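Glyco_hydro_cc domain-containing protein (Blastomyces gilchristii, PDB 6UB0) hydrolyses beta-1,3-glucan as a curdlan-specific exo-beta-1,3-glucanase of glycoside hydrolase family 128. Local coordinates at residues Arg5-Asn10 against Lys225-Ile230; Asp58-Ile63 against Asn98-Arg103; Ser108-Asn113 against Phe138-Trp143. All coordinates share one frame; numbering follows the deposited sequence.

Overall arrangement
Three contacts sample different layers of this TIM-barrel fold. Interaction 3 is the core one: neighbouring parallel strands pair through backbone bonds, small side chains and a serine hydroxyl, and H142 reaches the sugar site. Interaction 1 is partly buried and joins the first strand to the C-terminal helix; arginine and tyrosine polar groups bind backbone carbonyls there, while N10, beyond the strand, holds glucose. Interaction 2 lies farthest from the chain centre, on the outside, where helix 52-64 meets a loop through an alanine-tyrosine contact and an ionic pair. None touches another: centres of interactions 1 and 2 are 26 Å apart. Segment 98-103 of interaction 2 leads into strand 105-111, whose far end supplies 108-113.

Interaction 1 (Arg5-Asn10 against Lys225-Ile230); sequences RGLAYN and KAYKTI. With BGC (beta-D-glucopyranose), chain B.
R5 and Y227 run alongside one another, pointing opposite ways, where the first strand of the TIM barrel, 5-8, packs against the C-terminal helix, 222-229. The tight part is buried. R5 CD sits over one face of the Y227 ring, 4.1 Å from its centroid, and the ring's phenol edge meets strand backbone: Y227 OH donates a very short 2.5 Å bond to G6 O, which lies in the ring plane. The tyrosine has its CG anti to the backbone N (chi1 -174°), and this carries the phenol across to the strand. Its hydroxyl also takes the N-H of S208, so one phenol links the first barrel strand to the last. L7 CD2 adds only a distant apolar touch.

The solvent side is the chain end, where T229 and I230 are exposed, and there the contact is polar. The R5 chain bends at chi3 (-55°), bringing NH1 to within 2.7 Å of Y227 O, while NH1 and NH2 together grip a single atom, I230 O, from the same face of its carboxylate plane. D198 forms a salt bridge with NH2, and Y206 OH bonds NE, so the guanidinium is fixed on several sides.

At the far end of segment 5-10, well away from the helix, N10 belongs to the glycan pocket, where W47 and Q81 also bond the same glucose: N10 ND2 donates to BGC O4 at 3.0 Å.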
loop_
_atom_site.group_PDB
_atom_site.type_symbol
_atom_site.label_atom_id
_atom_site.label_comp_id
_atom_site.label_asym_id
_atom_site.label_seq_id
_atom_site.Cartn_x
_atom_site.Cartn_y
_atom_site.Cartn_z
ATOM N N ARG A 5 -5.655 -0.586 9.658
ATOM C CA ARG A 5 -6.434 -1.147 8.525
ATOM C C ARG A 5 -6.930 -0.069 7.548
ATOM O O ARG A 5 -7.614 0.890 8.032
ATOM C CB ARG A 5 -7.651 -1.847 9.120
ATOM C CG ARG A 5 -8.310 -2.790 8.130
ATOM C CD ARG A 5 -9.204 -3.860 8.768
ATOM N NE ARG A 5 -8.538 -4.680 9.777
ATOM C CZ ARG A 5 -9.161 -5.561 10.590
ATOM N NH1 ARG A 5 -10.464 -5.742 10.481
ATOM N NH2 ARG A 5 -8.496 -6.223 11.519
ATOM N N GLY A 6 -6.741 -0.295 6.236
ATOM C CA GLY A 6 -6.983 0.652 5.138
ATOM C C GLY A 6 -8.101 0.238 4.188
ATOM O O GLY A 6 -8.346 -0.984 4.030
ATOM N N LEU A 7 -8.619 1.223 3.457
ATOM C CA LEU A 7 -9.653 1.034 2.406
ATOM C C LEU A 7 -9.015 1.413 1.065
ATOM O O LEU A 7 -8.931 2.601 0.757
ATOM C CB LEU A 7 -10.861 1.894 2.770
ATOM C CG LEU A 7 -11.634 1.417 4.016
ATOM C CD1 LEU A 7 -12.713 2.436 4.353
ATOM C CD2 LEU A 7 -12.234 0.036 3.813
ATOM N N ALA A 8 -8.643 0.401 0.265
ATOM C CA ALA A 8 -8.062 0.536 -1.084
ATOM C C ALA A 8 -9.222 0.512 -2.116
ATOM O O ALA A 8 -9.909 -0.478 -2.213
ATOM C CB ALA A 8 -7.103 -0.599 -1.289
ATOM N N TYR A 9 -9.494 1.611 -2.820
ATOM C CA TYR A 9 -10.725 1.709 -3.643
ATOM C C TYR A 9 -10.489 2.345 -5.002
ATOM O O TYR A 9 -9.474 2.961 -5.250
ATOM C CB TYR A 9 -11.760 2.615 -2.972
ATOM C CG TYR A 9 -11.401 4.061 -2.833
ATOM C CD1 TYR A 9 -10.560 4.525 -1.819
ATOM C CD2 TYR A 9 -11.849 5.000 -3.752
ATOM C CE1 TYR A 9 -10.291 5.867 -1.666
ATOM C CE2 TYR A 9 -11.556 6.338 -3.616
ATOM C CZ TYR A 9 -10.745 6.773 -2.599
ATOM O OH TYR A 9 -10.512 8.101 -2.508
ATOM N N ASN A 10 -11.454 2.148 -5.876
ATOM C CA ASN A 10 -11.598 2.919 -7.130
ATOM C C ASN A 10 -12.849 3.814 -7.031
ATOM O O ASN A 10 -12.748 5.056 -7.252
ATOM C CB ASN A 10 -11.614 1.967 -8.327
ATOM C CG ASN A 10 -10.278 1.336 -8.679
ATOM O OD1 ASN A 10 -10.258 0.407 -9.480
ATOM N ND2 ASN A 10 -9.166 1.830 -8.150
ATOM N N LYS A 225 -17.643 -8.155 5.055
ATOM C CA LYS A 225 -18.001 -8.213 6.498
ATOM C C LYS A 225 -16.819 -8.653 7.354
ATOM O O LYS A 225 -16.623 -8.078 8.427
ATOM C CB LYS A 225 -19.095 -9.244 6.756
ATOM C CG LYS A 225 -20.508 -8.820 6.406
ATOM C CD LYS A 225 -21.458 -10.013 6.410
ATOM C CE LYS A 225 -22.921 -9.625 6.353
ATOM N NZ LYS A 225 -23.790 -10.662 6.967
ATOM N N ALA A 226 -16.093 -9.681 6.931
ATOM C CA ALA A 226 -14.919 -10.201 7.661
ATOM C C ALA A 226 -13.864 -9.092 7.795
ATOM O O ALA A 226 -13.247 -8.939 8.886
ATOM C CB ALA A 226 -14.352 -11.391 6.936
ATOM N N TYR A 227 -13.565 -8.404 6.688
ATOM C CA TYR A 227 -12.526 -7.359 6.674
ATOM C C TYR A 227 -12.967 -6.241 7.632
ATOM O O TYR A 227 -12.110 -5.689 8.310
ATOM C CB TYR A 227 -12.289 -6.834 5.260
ATOM C CG TYR A 227 -11.144 -5.860 5.147
ATOM C CD1 TYR A 227 -9.880 -6.211 5.571
ATOM C CD2 TYR A 227 -11.283 -4.672 4.460
ATOM C CE1 TYR A 227 -8.806 -5.347 5.460
ATOM C CE2 TYR A 227 -10.211 -3.805 4.309
ATOM C CZ TYR A 227 -8.952 -4.157 4.767
ATOM O OH TYR A 227 -7.874 -3.311 4.676
ATOM N N LYS A 228 -14.271 -6.017 7.773
ATOM C CA LYS A 228 -14.868 -4.913 8.594
ATOM C C LYS A 228 -14.855 -5.216 10.095
ATOM O O LYS A 228 -14.863 -4.225 10.855
ATOM C CB LYS A 228 -16.316 -4.670 8.158
ATOM C CG LYS A 228 -16.970 -3.416 8.721
ATOM C CD LYS A 228 -18.258 -3.139 8.006
ATOM C CE LYS A 228 -18.849 -1.786 8.297
ATOM N NZ LYS A 228 -20.242 -1.758 7.798
ATOM N N THR A 229 -14.888 -6.500 10.504
ATOM C CA THR A 229 -15.228 -6.946 11.882
ATOM C C THR A 229 -14.068 -7.681 12.557
ATOM O O THR A 229 -14.097 -7.755 13.759
ATOM C CB THR A 229 -16.423 -7.910 11.906
ATOM O OG1 THR A 229 -16.001 -9.095 11.243
ATOM C CG2 THR A 229 -17.678 -7.388 11.247
ATOM N N ILE A 230 -13.102 -8.243 11.824
ATOM C CA ILE A 230 -12.147 -9.184 12.453
ATOM C C ILE A 230 -11.169 -8.362 13.298
ATOM O O ILE A 230 -10.793 -7.200 13.029
ATOM C CB ILE A 230 -11.470 -10.070 11.406
ATOM C CG1 ILE A 230 -12.457 -11.111 10.879
ATOM C CG2 ILE A 230 -10.213 -10.680 11.983
ATOM C CD1 ILE A 230 -11.975 -11.876 9.692
ATOM O OXT ILE A 230 -10.740 -8.898 14.317
HETATM C C2 BGC B . -3.869 -0.509 -11.012
HETATM C C3 BGC B . -4.649 0.673 -10.517
HETATM C C4 BGC B . -6.027 0.157 -10.164
HETATM C C5 BGC B . -5.920 -1.009 -9.159
HETATM C C6 BGC B . -7.182 -1.768 -8.725
HETATM C C1 BGC B . -3.853 -1.658 -10.042
HETATM O O2 BGC B . -2.533 -0.022 -11.182
HETATM O O3 BGC B . -4.630 1.810 -11.433
HETATM O O4 BGC B . -6.697 1.323 -9.685
HETATM O O5 BGC B . -5.163 -2.109 -9.675
HETATM O O6 BGC B . -7.905 -2.123 -9.937
#

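Interaction 2 (Asp58-Ile63 against Asn98-Arg103)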
loop_
_atom_site.group_PDB
_atom_site.type_symbol
_atom_site.label_atom_id
_atom_site.label_comp_id
_atom_site.label_asym_id
_atom_site.label_seq_id
_atom_site.Cartn_x
_atom_site.Cartn_y
_atom_site.Cartn_z
ATOM N N ASP A 58 -0.438 17.934 -6.946
ATOM C CA ASP A 58 -1.259 16.905 -6.255
ATOM C C ASP A 58 -0.772 16.767 -4.811
ATOM O O ASP A 58 -1.618 16.837 -3.914
ATOM C CB ASP A 58 -1.224 15.582 -7.017
ATOM C CG ASP A 58 -1.738 15.636 -8.449
ATOM O OD1 ASP A 58 -2.775 16.276 -8.691
ATOM O OD2 ASP A 58 -1.127 14.941 -9.298
ATOM N N ALA A 59 0.547 16.641 -4.584
ATOM C CA ALA A 59 1.132 16.587 -3.221
ATOM C C ALA A 59 0.698 17.852 -2.435
ATOM O O ALA A 59 0.393 17.776 -1.205
ATOM C CB ALA A 59 2.637 16.430 -3.299
ATOM N N GLU A 60 0.636 19.003 -3.114
ATOM C CA GLU A 60 0.253 20.278 -2.448
ATOM C C GLU A 60 -1.176 20.185 -1.889
ATOM O O GLU A 60 -1.312 20.501 -0.710
ATOM C CB GLU A 60 0.404 21.476 -3.395
ATOM C CG GLU A 60 1.760 22.246 -3.397
ATOM C CD GLU A 60 2.731 22.369 -2.152
ATOM O OE1 GLU A 60 2.221 22.543 -1.037
ATOM O OE2 GLU A 60 3.989 22.426 -2.337
ATOM N N ALA A 61 -2.200 19.827 -2.689
ATOM C CA ALA A 61 -3.627 19.762 -2.264
ATOM C C ALA A 61 -3.775 18.853 -1.042
ATOM O O ALA A 61 -4.538 19.220 -0.090
ATOM C CB ALA A 61 -4.500 19.273 -3.401
ATOM N N GLY A 62 -3.087 17.708 -1.096
ATOM C CA GLY A 62 -3.239 16.593 -0.144
ATOM C C GLY A 62 -2.651 16.952 1.201
ATOM O O GLY A 62 -3.334 16.703 2.227
ATOM N N ILE A 63 -1.419 17.478 1.188
ATOM C CA ILE A 63 -0.757 18.040 2.401
ATOM C C ILE A 63 -1.681 19.145 2.916
ATOM O O ILE A 63 -1.999 19.096 4.102
ATOM C CB ILE A 63 0.665 18.542 2.106
ATOM C CG1 ILE A 63 1.617 17.375 1.860
ATOM C CG2 ILE A 63 1.182 19.440 3.226
ATOM C CD1 ILE A 63 2.845 17.748 1.076
ATOM N N ASN A 98 11.266 13.091 -2.256
ATOM C CA ASN A 98 12.163 13.654 -1.196
ATOM C C ASN A 98 11.790 15.083 -0.798
ATOM O O ASN A 98 12.027 15.467 0.333
ATOM C CB ASN A 98 13.635 13.715 -1.620
ATOM C CG ASN A 98 14.409 12.468 -1.256
ATOM O OD1 ASN A 98 13.822 11.409 -1.090
ATOM N ND2 ASN A 98 15.724 12.566 -1.144
ATOM N N PRO A 99 11.405 15.953 -1.757
ATOM C CA PRO A 99 10.973 17.324 -1.475
ATOM C C PRO A 99 9.871 17.538 -0.435
ATOM O O PRO A 99 9.833 18.576 0.099
ATOM C CB PRO A 99 10.374 17.825 -2.801
ATOM C CG PRO A 99 10.637 16.718 -3.830
ATOM C CD PRO A 99 11.637 15.773 -3.200
ATOM N N TYR A 100 8.976 16.572 -0.257
ATOM C CA TYR A 100 7.849 16.627 0.709
ATOM C C TYR A 100 8.213 15.949 2.027
ATOM O O TYR A 100 7.331 15.738 2.838
ATOM C CB TYR A 100 6.613 15.999 0.068
ATOM C CG TYR A 100 6.279 16.694 -1.215
ATOM C CD1 TYR A 100 5.602 17.889 -1.188
ATOM C CD2 TYR A 100 6.740 16.210 -2.436
ATOM C CE1 TYR A 100 5.313 18.569 -2.349
ATOM C CE2 TYR A 100 6.512 16.915 -3.602
ATOM C CZ TYR A 100 5.804 18.100 -3.546
ATOM O OH TYR A 100 5.522 18.810 -4.665
ATOM N N ALA A 101 9.477 15.610 2.224
ATOM C CA ALA A 101 9.955 14.870 3.414
ATOM C C ALA A 101 9.609 15.627 4.699
ATOM O O ALA A 101 9.309 14.960 5.698
ATOM C CB ALA A 101 11.437 14.647 3.328
ATOM N N ALA A 102 9.668 16.956 4.670
ATOM C CA ALA A 102 9.484 17.801 5.872
ATOM C C ALA A 102 7.995 17.810 6.262
ATOM O O ALA A 102 7.693 17.898 7.458
ATOM C CB ALA A 102 10.050 19.186 5.631
ATOM N N ARG A 103 7.099 17.613 5.292
ATOM C CA ARG A 103 5.642 17.818 5.475
ATOM C C ARG A 103 4.870 16.491 5.445
ATOM O O ARG A 103 3.706 16.467 5.796
ATOM C CB ARG A 103 5.187 18.872 4.465
ATOM C CG ARG A 103 5.599 20.274 4.904
ATOM C CD ARG A 103 5.525 21.400 3.871
ATOM N NE ARG A 103 5.938 21.085 2.499
ATOM C CZ ARG A 103 5.221 21.354 1.411
ATOM N NH1 ARG A 103 4.027 21.917 1.525
ATOM N NH2 ARG A 103 5.674 20.983 0.214
#
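Y100 and R103 are the residues through which segment 98-103 meets A59, E60 and I63 on helix 52-64, one of the outer helices of the TIM barrel. The segment follows helix 86-96 and leads into strand 105-111. It starts with a 3-10 turn, whose first residue, N98, is tied down on the side away from helix 52-64: its amide bonds N133 O and K135 N.

Y100 comes next, its side chain directed at the helix. A59 CB rests on one face of the ring in a CH-pi contact, 3.6 Å from the centroid and 16° off the normal. One helical turn on, I63 crosses the tyrosine at about a right angle and sets its CD1 3.6 Å from Y100 CD1, so a methyl from each turn bears on the buried ring. E60 OE2 lies farther out, near the ring plane at the edge.

From Y100 the chain curls back, R103 N bonding Y100 O at 3.1 Å, and this turn brings the arginine to the same helix on the solvent-exposed side. I63 CD1 lies over one face of the guanidinium, toward its rim, and the carboxylate of E60 meets its edge. The glutamate chain bends at chi2 (-29°) to put both oxygens before the arginine, the two planes 27° apart. One arm of the salt bridge is weak, R103 NH2 to E60 OE2 at 3.4 Å; the other is nearly straight, R103 NH1 reaching the syn side of E60 OE1 at 3.2 Å.

Interaction 3 (Ser108-Asn113 against Phe138-Trp143); sequences SPAVSN and FLAVHW
S108 meets strand 138-143 twice. Its backbone N donates to F138 O at 2.8 Å, and its hydroxyl, turned between the backbone N and the carbonyl carbon (chi1 84°), accepts the N-H of A140 in a nearly straight bond, with OG 3.0 Å from A140 N. The same OG donates to P109 O, so the hydroxyl bridges A140 N and P109 O.

Further along, A110 CA lies 3.1 Å from A140 O in a CA-H...O contact, and the bond from V111 N to that oxygen is weak. H142 N restores the ladder, reaching V111 O at 2.9 Å. The methyls of A110 and A140 touch at 3.6 Å, and A110 CB packs 3.5 Å from H142 NE2.

These are the two strands of a beta-alpha-beta crossover, 105-111 and 138-146, joined through helix 119-130 and adjacent in the TIM barrel. A110 and A140 point to one side of the sheet. V111 and V141 point to the other, under the helices, V111 against W122 and M123, V141 against Y156 and A160.

Past the strand end, N113 crosses W143 with amide and indole planes 49° apart, its ND2 3.3 Å from W143 CD1. H144 N bonds N113 OD1, and D152 takes the indole N-H. H142 is in the ligand pocket, touching the bound alpha-D-glucopyranose, and E75 OE2 holds its ND1.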
loop_
_atom_site.group_PDB
_atom_site.type_symbol
_atom_site.label_atom_id
_atom_site.label_comp_id
_atom_site.label_asym_id
_atom_site.label_seq_id
_atom_site.Cartn_x
_atom_site.Cartn_y
_atom_site.Cartn_z
ATOM N N SER A 108 7.859 4.019 0.098
ATOM C CA SER A 108 8.615 3.555 -1.083
ATOM C C SER A 108 7.679 3.194 -2.242
ATOM O O SER A 108 6.471 2.997 -2.082
ATOM C CB SER A 108 9.420 2.360 -0.725
ATOM O OG SER A 108 8.597 1.233 -0.834
ATOM N N PRO A 109 8.223 3.045 -3.457
ATOM C CA PRO A 109 7.472 2.352 -4.508
ATOM C C PRO A 109 7.073 1.005 -3.896
ATOM O O PRO A 109 7.808 0.397 -3.092
ATOM C CB PRO A 109 8.477 2.236 -5.652
ATOM C CG PRO A 109 9.500 3.308 -5.332
ATOM C CD PRO A 109 9.641 3.226 -3.836
ATOM N N ALA A 110 5.910 0.512 -4.313
ATOM C CA ALA A 110 5.291 -0.718 -3.786
ATOM C C ALA A 110 5.604 -1.883 -4.738
ATOM O O ALA A 110 5.234 -1.773 -5.909
ATOM C CB ALA A 110 3.788 -0.582 -3.690
ATOM N N VAL A 111 6.382 -2.847 -4.293
ATOM C CA VAL A 111 6.726 -3.996 -5.178
ATOM C C VAL A 111 5.699 -5.117 -5.047
ATOM O O VAL A 111 5.155 -5.330 -3.987
ATOM C CB VAL A 111 8.166 -4.460 -4.962
ATOM C CG1 VAL A 111 9.075 -3.362 -5.473
ATOM C CG2 VAL A 111 8.460 -4.799 -3.515
ATOM N N SER A 112 5.674 -5.977 -6.076
ATOM C CA SER A 112 4.931 -7.257 -6.086
ATOM C C SER A 112 5.633 -8.268 -5.174
ATOM O O SER A 112 6.659 -7.935 -4.559
ATOM C CB SER A 112 4.715 -7.792 -7.502
ATOM O OG SER A 112 5.892 -8.390 -8.048
ATOM N N ASN A 113 5.052 -9.445 -5.057
ATOM C CA ASN A 113 5.640 -10.584 -4.311
ATOM C C ASN A 113 6.341 -11.533 -5.288
ATOM O O ASN A 113 6.583 -12.669 -4.857
ATOM C CB ASN A 113 4.614 -11.301 -3.439
ATOM C CG ASN A 113 3.542 -12.036 -4.204
ATOM O OD1 ASN A 113 2.664 -11.438 -4.828
ATOM N ND2 ASN A 113 3.558 -13.365 -4.090
ATOM N N PHE A 138 8.728 4.592 5.082
ATOM C CA PHE A 138 8.132 3.223 5.125
ATOM C C PHE A 138 8.187 2.585 3.738
ATOM O O PHE A 138 8.170 3.321 2.767
ATOM C CB PHE A 138 6.716 3.305 5.711
ATOM C CG PHE A 138 5.722 4.050 4.859
ATOM C CD1 PHE A 138 4.980 3.392 3.888
ATOM C CD2 PHE A 138 5.497 5.404 5.048
ATOM C CE1 PHE A 138 4.066 4.081 3.108
ATOM C CE2 PHE A 138 4.596 6.106 4.257
ATOM C CZ PHE A 138 3.866 5.441 3.296
ATOM N N LEU A 139 8.420 1.280 3.675
ATOM C CA LEU A 139 8.315 0.470 2.431
ATOM C C LEU A 139 6.841 0.162 2.189
ATOM O O LEU A 139 6.159 -0.141 3.125
ATOM C CB LEU A 139 9.065 -0.863 2.546
ATOM C CG LEU A 139 10.559 -0.801 2.873
ATOM C CD1 LEU A 139 11.216 -2.161 2.640
ATOM C CD2 LEU A 139 11.263 0.245 2.015
ATOM N N ALA A 140 6.437 0.161 0.924
ATOM C CA ALA A 140 5.119 -0.330 0.496
ATOM C C ALA A 140 5.394 -1.660 -0.212
ATOM O O ALA A 140 6.310 -1.721 -1.063
ATOM C CB ALA A 140 4.437 0.673 -0.400
ATOM N N VAL A 141 4.659 -2.707 0.132
ATOM C CA VAL A 141 4.743 -4.026 -0.566
ATOM C C VAL A 141 3.347 -4.610 -0.837
ATOM O O VAL A 141 2.351 -4.230 -0.180
ATOM C CB VAL A 141 5.543 -5.028 0.292
ATOM C CG1 VAL A 141 6.961 -4.491 0.592
ATOM C CG2 VAL A 141 4.751 -5.404 1.535
ATOM N N HIS A 142 3.283 -5.560 -1.749
ATOM C CA HIS A 142 2.035 -6.233 -2.157
ATOM C C HIS A 142 2.193 -7.749 -2.118
ATOM O O HIS A 142 3.247 -8.169 -2.586
ATOM C CB HIS A 142 1.737 -5.956 -3.592
ATOM C CG HIS A 142 1.386 -4.566 -3.913
ATOM N ND1 HIS A 142 1.236 -4.176 -5.179
ATOM C CD2 HIS A 142 1.175 -3.488 -3.127
ATOM C CE1 HIS A 142 0.859 -2.917 -5.214
ATOM N NE2 HIS A 142 0.829 -2.444 -3.960
ATOM N N TRP A 143 1.169 -8.533 -1.716
ATOM C CA TRP A 143 1.207 -10.007 -1.803
ATOM C C TRP A 143 -0.140 -10.528 -2.336
ATOM O O TRP A 143 -1.172 -10.182 -1.724
ATOM C CB TRP A 143 1.591 -10.619 -0.454
ATOM C CG TRP A 143 1.752 -12.097 -0.570
ATOM C CD1 TRP A 143 2.875 -12.780 -0.938
ATOM C CD2 TRP A 143 0.709 -13.068 -0.451
ATOM N NE1 TRP A 143 2.618 -14.131 -0.958
ATOM C CE2 TRP A 143 1.293 -14.336 -0.672
ATOM C CE3 TRP A 143 -0.648 -12.991 -0.148
ATOM C CZ2 TRP A 143 0.550 -15.505 -0.572
ATOM C CZ3 TRP A 143 -1.380 -14.153 -0.043
ATOM C CH2 TRP A 143 -0.789 -15.400 -0.268
#